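Local coordinates for protein putative isohexenylglutaconyl-CoA hydratase (Pseudomonas aeruginosa, PDB 4ZU2) that probably hydrates isohexenylglutaconyl-CoA, as a crotonase-family enoyl-CoA hydratase upregulated in citronellate-grown cells, at residues E7-E15 / R19-S27. Numbering follows the deposited sequence.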
ATOM      1  N   GLU A   7      24.104 -25.043  16.795  1.00 35.15           N
ATOM      2  CA  GLU A   7      23.381 -24.518  15.670  1.00 29.86           C
ATOM      3  C   GLU A   7      24.282 -23.476  14.883  1.00 34.87           C
ATOM      4  O   GLU A   7      25.512 -23.408  15.041  1.00 36.36           O
ATOM      5  CB  GLU A   7      22.051 -23.864  16.195  1.00 55.76           C
ATOM      6  CG  GLU A   7      20.785 -24.778  16.479  1.00 41.21           C
ATOM      7  CD  GLU A   7      19.399 -24.036  16.385  1.00 29.05           C
ATOM      8  OE1 GLU A   7      18.326 -24.638  16.171  1.00 25.98           O
ATOM      9  OE2 GLU A   7      19.346 -22.830  16.529  1.00 37.79           O
ATOM     10  N   THR A   8      23.647 -22.692  14.014  1.00 29.60           N
ATOM     11  CA  THR A   8      24.147 -21.417  13.501  1.00 26.87           C
ATOM     12  C   THR A   8      23.326 -20.313  14.158  1.00 30.77           C
ATOM     13  O   THR A   8      23.326 -19.160  13.708  1.00 32.76           O
ATOM     14  CB  THR A   8      23.860 -21.256  11.998  1.00 29.00           C
ATOM     15  OG1 THR A   8      22.419 -21.203  11.807  1.00 32.05           O
ATOM     16  CG2 THR A   8      24.475 -22.408  11.187  1.00 21.00           C
ATOM     17  N   LEU A   9      22.591 -20.679  15.204  1.00 32.91           N
ATOM     18  CA  LEU A   9      21.775 -19.739  15.931  1.00 34.81           C
ATOM     19  C   LEU A   9      22.084 -19.875  17.392  1.00 36.45           C
ATOM     20  O   LEU A   9      22.531 -20.930  17.863  1.00 35.93           O
ATOM     21  CB  LEU A   9      20.288 -20.033  15.732  1.00 30.63           C
ATOM     22  CG  LEU A   9      19.787 -20.023  14.295  1.00 28.65           C
ATOM     23  CD1 LEU A   9      18.351 -20.498  14.195  1.00 29.75           C
ATOM     24  CD2 LEU A   9      19.956 -18.627  13.716  1.00 27.12           C
ATOM     25  N   LEU A  10      21.832 -18.799  18.101  1.00 34.01           N
ATOM     26  CA  LEU A  10      21.768 -18.836  19.543  1.00 33.70           C
ATOM     27  C   LEU A  10      20.342 -18.496  20.008  1.00 34.40           C
ATOM     28  O   LEU A  10      19.792 -17.395  19.744  1.00 30.97           O
ATOM     29  CB  LEU A  10      22.790 -17.862  20.125  1.00 40.52           C
ATOM     30  CG  LEU A  10      24.264 -18.182  19.810  1.00 45.51           C
ATOM     31  CD1 LEU A  10      25.150 -17.032  20.186  1.00 44.56           C
ATOM     32  CD2 LEU A  10      24.745 -19.454  20.507  1.00 46.48           C
ATOM     33  N   LEU A  11      19.754 -19.456  20.709  1.00 32.70           N
ATOM     34  CA  LEU A  11      18.398 -19.336  21.220  1.00 31.79           C
ATOM     35  C   LEU A  11      18.376 -18.827  22.678  1.00 41.05           C
ATOM     36  O   LEU A  11      19.131 -19.326  23.526  1.00 41.96           O
ATOM     37  CB  LEU A  11      17.727 -20.698  21.104  1.00 24.90           C
ATOM     38  CG  LEU A  11      17.921 -21.387  19.743  1.00 22.48           C
ATOM     39  CD1 LEU A  11      17.112 -22.675  19.611  1.00 24.45           C
ATOM     40  CD2 LEU A  11      17.508 -20.423  18.650  1.00 30.19           C
ATOM     41  N   GLU A  12      17.534 -17.826  22.964  1.00 40.94           N
ATOM     42  CA  GLU A  12      17.414 -17.283  24.338  1.00 40.77           C
ATOM     43  C   GLU A  12      15.968 -17.149  24.832  1.00 30.69           C
ATOM     44  O   GLU A  12      15.365 -16.084  24.758  1.00 30.12           O
ATOM     45  CB  GLU A  12      18.096 -15.915  24.440  1.00 48.12           C
ATOM     46  CG  GLU A  12      19.483 -15.781  23.751  1.00 56.95           C
ATOM     47  CD  GLU A  12      20.049 -14.348  23.890  1.00 62.48           C
ATOM     48  OE1 GLU A  12      20.288 -13.921  25.036  1.00 67.31           O
ATOM     49  OE2 GLU A  12      20.224 -13.632  22.880  1.00 60.80           O
ATOM     50  N   PRO A  13      15.392 -18.227  25.348  1.00 30.76           N
ATOM     51  CA  PRO A  13      13.993 -18.127  25.803  1.00 30.39           C
ATOM     52  C   PRO A  13      13.746 -17.540  27.214  1.00 41.04           C
ATOM     53  O   PRO A  13      13.865 -18.227  28.221  1.00 44.32           O
ATOM     54  CB  PRO A  13      13.510 -19.587  25.737  1.00 31.11           C
ATOM     55  CG  PRO A  13      14.741 -20.423  25.745  1.00 25.41           C
ATOM     56  CD  PRO A  13      15.911 -19.604  25.384  1.00 24.16           C
ATOM     57  N   ILE A  14      13.341 -16.280  27.267  1.00 37.84           N
ATOM     58  CA  ILE A  14      12.975 -15.623  28.517  1.00 35.14           C
ATOM     59  C   ILE A  14      11.451 -15.577  28.693  1.00 36.43           C
ATOM     60  O   ILE A  14      10.801 -14.630  28.264  1.00 32.50           O
ATOM     61  CB  ILE A  14      13.506 -14.174  28.567  1.00 65.96           C
ATOM     62  CG1 ILE A  14      13.141 -13.398  27.277  1.00 95.01           C
ATOM     63  CG2 ILE A  14      15.011 -14.188  28.716  1.00 64.22           C
ATOM     64  CD1 ILE A  14      12.694 -11.915  27.484  1.00 53.16           C
ATOM     65  N   GLU A  15      10.892 -16.592  29.343  1.00 43.05           N
ATOM     66  CA  GLU A  15       9.478 -16.613  29.687  1.00 51.84           C
ATOM     67  C   GLU A  15       8.647 -16.875  28.442  1.00 51.76           C
ATOM     68  O   GLU A  15       8.656 -17.983  27.920  1.00 54.36           O
ATOM     69  CB  GLU A  15       9.043 -15.316  30.375  1.00 57.20           C
ATOM     70  CG  GLU A  15       9.806 -14.966  31.626  1.00 64.88           C
ATOM     71  CD  GLU A  15       9.804 -13.455  31.894  1.00 72.29           C
ATOM     72  OE1 GLU A  15      10.090 -12.687  30.937  1.00 76.31           O
ATOM     73  OE2 GLU A  15       9.509 -13.037  33.048  1.00 69.04           O
ATOM     74  N   ARG A  19      14.170 -15.143  21.979  1.00 26.38           N
ATOM     75  CA  ARG A  19      15.135 -14.393  21.189  1.00 27.30           C
ATOM     76  C   ARG A  19      15.969 -15.335  20.330  1.00 21.19           C
ATOM     77  O   ARG A  19      16.447 -16.347  20.823  1.00 24.30           O
ATOM     78  CB  ARG A  19      16.076 -13.639  22.096  1.00 28.23           C
ATOM     79  CG  ARG A  19      15.487 -12.375  22.603  1.00 36.88           C
ATOM     80  CD  ARG A  19      15.164 -12.472  24.105  1.00 46.37           C
ATOM     81  NE  ARG A  19      14.576 -11.263  24.701  1.00 43.40           N
ATOM     82  CZ  ARG A  19      15.031 -10.019  24.551  1.00 41.60           C
ATOM     83  NH1 ARG A  19      16.084  -9.721  23.803  1.00 40.98           N
ATOM     84  NH2 ARG A  19      14.419  -9.033  25.154  1.00 44.49           N
ATOM     85  N   ILE A  20      16.183 -14.968  19.070  1.00 20.44           N
ATOM     86  CA  ILE A  20      16.886 -15.832  18.112  1.00 26.43           C
ATOM     87  C   ILE A  20      17.948 -14.999  17.435  1.00 27.39           C
ATOM     88  O   ILE A  20      17.633 -13.999  16.793  1.00 24.02           O
ATOM     89  CB  ILE A  20      15.940 -16.375  17.011  1.00 28.87           C
ATOM     90  CG1 ILE A  20      14.690 -17.045  17.620  1.00 22.33           C
ATOM     91  CG2 ILE A  20      16.706 -17.340  16.062  1.00 23.17           C
ATOM     92  CD1 ILE A  20      13.608 -17.292  16.638  1.00 22.58           C
ATOM     93  N   THR A  21      19.210 -15.394  17.573  1.00 33.11           N
ATOM     94  CA  THR A  21      20.292 -14.567  17.040  1.00 29.86           C
ATOM     95  C   THR A  21      20.999 -15.294  15.914  1.00 23.78           C
ATOM     96  O   THR A  21      21.404 -16.441  16.035  1.00 27.33           O
ATOM     97  CB  THR A  21      21.266 -14.069  18.144  1.00 30.74           C
ATOM     98  OG1 THR A  21      20.533 -13.287  19.086  1.00 28.92           O
ATOM     99  CG2 THR A  21      22.364 -13.190  17.567  1.00 30.08           C
ATOM    100  N   LEU A  22      21.077 -14.623  14.785  1.00 17.36           N
ATOM    101  CA  LEU A  22      21.766 -15.183  13.650  1.00 20.58           C
ATOM    102  C   LEU A  22      23.235 -14.988  13.986  1.00 25.05           C
ATOM    103  O   LEU A  22      23.685 -13.869  14.308  1.00 27.36           O
ATOM    104  CB  LEU A  22      21.400 -14.447  12.352  1.00 16.20           C
ATOM    105  CG  LEU A  22      19.904 -14.160  12.105  1.00 24.70           C
ATOM    106  CD1 LEU A  22      19.694 -13.400  10.807  1.00 26.09           C
ATOM    107  CD2 LEU A  22      19.113 -15.405  12.135  1.00 24.94           C
ATOM    108  N   ASN A  23      23.961 -16.084  13.927  1.00 19.86           N
ATOM    109  CA  ASN A  23      25.247 -16.172  14.566  1.00 26.67           C
ATOM    110  C   ASN A  23      26.318 -16.788  13.668  1.00 32.42           C
ATOM    111  O   ASN A  23      26.806 -17.878  13.917  1.00 36.36           O
ATOM    112  CB  ASN A  23      25.049 -16.995  15.856  1.00 26.76           C
ATOM    113  CG  ASN A  23      26.223 -16.893  16.812  1.00 27.13           C
ATOM    114  OD1 ASN A  23      26.481 -17.820  17.557  1.00 36.61           O
ATOM    115  ND2 ASN A  23      26.927 -15.777  16.798  1.00 21.85           N
ATOM    116  N   ARG A  24      26.641 -16.089  12.592  1.00 32.22           N
ATOM    117  CA  ARG A  24      27.824 -16.388  11.793  1.00 33.51           C
ATOM    118  C   ARG A  24      28.474 -15.049  11.477  1.00 24.36           C
ATOM    119  O   ARG A  24      28.445 -14.632  10.324  1.00 17.39           O
ATOM    120  CB  ARG A  24      27.436 -17.106  10.483  1.00 37.84           C
ATOM    121  CG  ARG A  24      26.999 -18.557  10.657  1.00 39.80           C
ATOM    122  CD  ARG A  24      26.304 -19.158   9.413  1.00 40.01           C
ATOM    123  NE  ARG A  24      27.250 -19.841   8.523  1.00 43.92           N
ATOM    124  CZ  ARG A  24      27.671 -19.378   7.347  1.00 43.87           C
ATOM    125  NH1 ARG A  24      27.238 -18.207   6.877  1.00 37.26           N
ATOM    126  NH2 ARG A  24      28.541 -20.097   6.630  1.00 46.27           N
ATOM    127  N   PRO A  25      29.011 -14.358  12.510  1.00 25.75           N
ATOM    128  CA  PRO A  25      29.465 -12.964  12.424  1.00 28.80           C
ATOM    129  C   PRO A  25      30.585 -12.767  11.425  1.00 30.85           C
ATOM    130  O   PRO A  25      30.770 -11.685  10.865  1.00 31.24           O
ATOM    131  CB  PRO A  25      29.967 -12.667  13.842  1.00 32.61           C
ATOM    132  CG  PRO A  25      30.202 -14.028  14.471  1.00 33.88           C
ATOM    133  CD  PRO A  25      29.120 -14.879  13.885  1.00 27.75           C
ATOM    134  N   GLN A  26      31.337 -13.835  11.243  1.00 35.28           N
ATOM    135  CA  GLN A  26      32.389 -13.950  10.255  1.00 40.08           C
ATOM    136  C   GLN A  26      31.968 -13.635   8.841  1.00 42.34           C
ATOM    137  O   GLN A  26      32.763 -13.084   8.089  1.00 44.03           O
ATOM    138  CB  GLN A  26      32.954 -15.382  10.292  1.00 46.30           C
ATOM    139  CG  GLN A  26      31.857 -16.531  10.240  1.00 51.42           C
ATOM    140  CD  GLN A  26      31.277 -16.864  11.626  1.00 41.13           C
ATOM    141  OE1 GLN A  26      31.095 -15.976  12.395  1.00 43.70           O
ATOM    142  NE2 GLN A  26      31.021 -18.122  11.933  1.00 33.95           N
ATOM    143  N   SER A  27      30.746 -14.019   8.459  1.00 42.34           N
ATOM    144  CA  SER A  27      30.225 -13.702   7.123  1.00 42.17           C
ATOM    145  C   SER A  27      29.046 -12.742   7.197  1.00 40.80           C
ATOM    146  O   SER A  27      28.121 -12.826   6.374  1.00 44.04           O
ATOM    147  CB  SER A  27      29.822 -14.973   6.376  1.00 48.69           C
ATOM    148  OG  SER A  27      28.687 -15.576   6.940  1.00 53.79           O
TER
HETATM  149  O   HOH W   1      22.510 -12.573  21.547  1.00 48.81           O
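Leu9 and Leu22 run alongside each other, their CD2 methyls 3.7 Å apart, on the packed face of an antiparallel strand pair. Ile20 extends this apolar row: its first torsion (chi1 -52°) sets CG1 beside the backbone N and leaves CG2 between Leu9 and Leu11, 4.0 Å from Leu9 CD1 and slightly farther from Leu11 CD2. Met35 of helix 33-47 packs against Leu22 on this side, whereas Leu11, at the end of the row, is exposed. Two hydrogen-bonded pairs fix the register. Leu10 N meets a lone pair of Thr21 O, while Glu12 N reaches Arg19 O at 2.8 Å; the return bond from Arg19 N approaches Glu12 O from 58° out of the carbonyl plane. The arrangement is the N-terminal beta hairpin of the crotonase fold, and exemplifies an edge hairpin whose inner strand is the more buried: strand 17-22 joins strand 54-59 in parallel, and strand 9-14 forms the edge of the sheet within the chain. On the opposite face, exposed Leu10 and Glu12 mix aliphatic and polar contacts. A water bridges Glu12 OE2 and Thr21 OG1, donating to the carboxylate. Leu10 CG and CD1 crowd the amide oxygen of Asn23, with CD1 3.1 Å from OD1. Towards the hairpin turn, exposed Ile14 brings CD1 to the guanidinium edge of Arg19, 3.4 Å from NE, a buried nitrogen with no hydrogen-bond partner in the model; helix 190-205 also packs against Arg19.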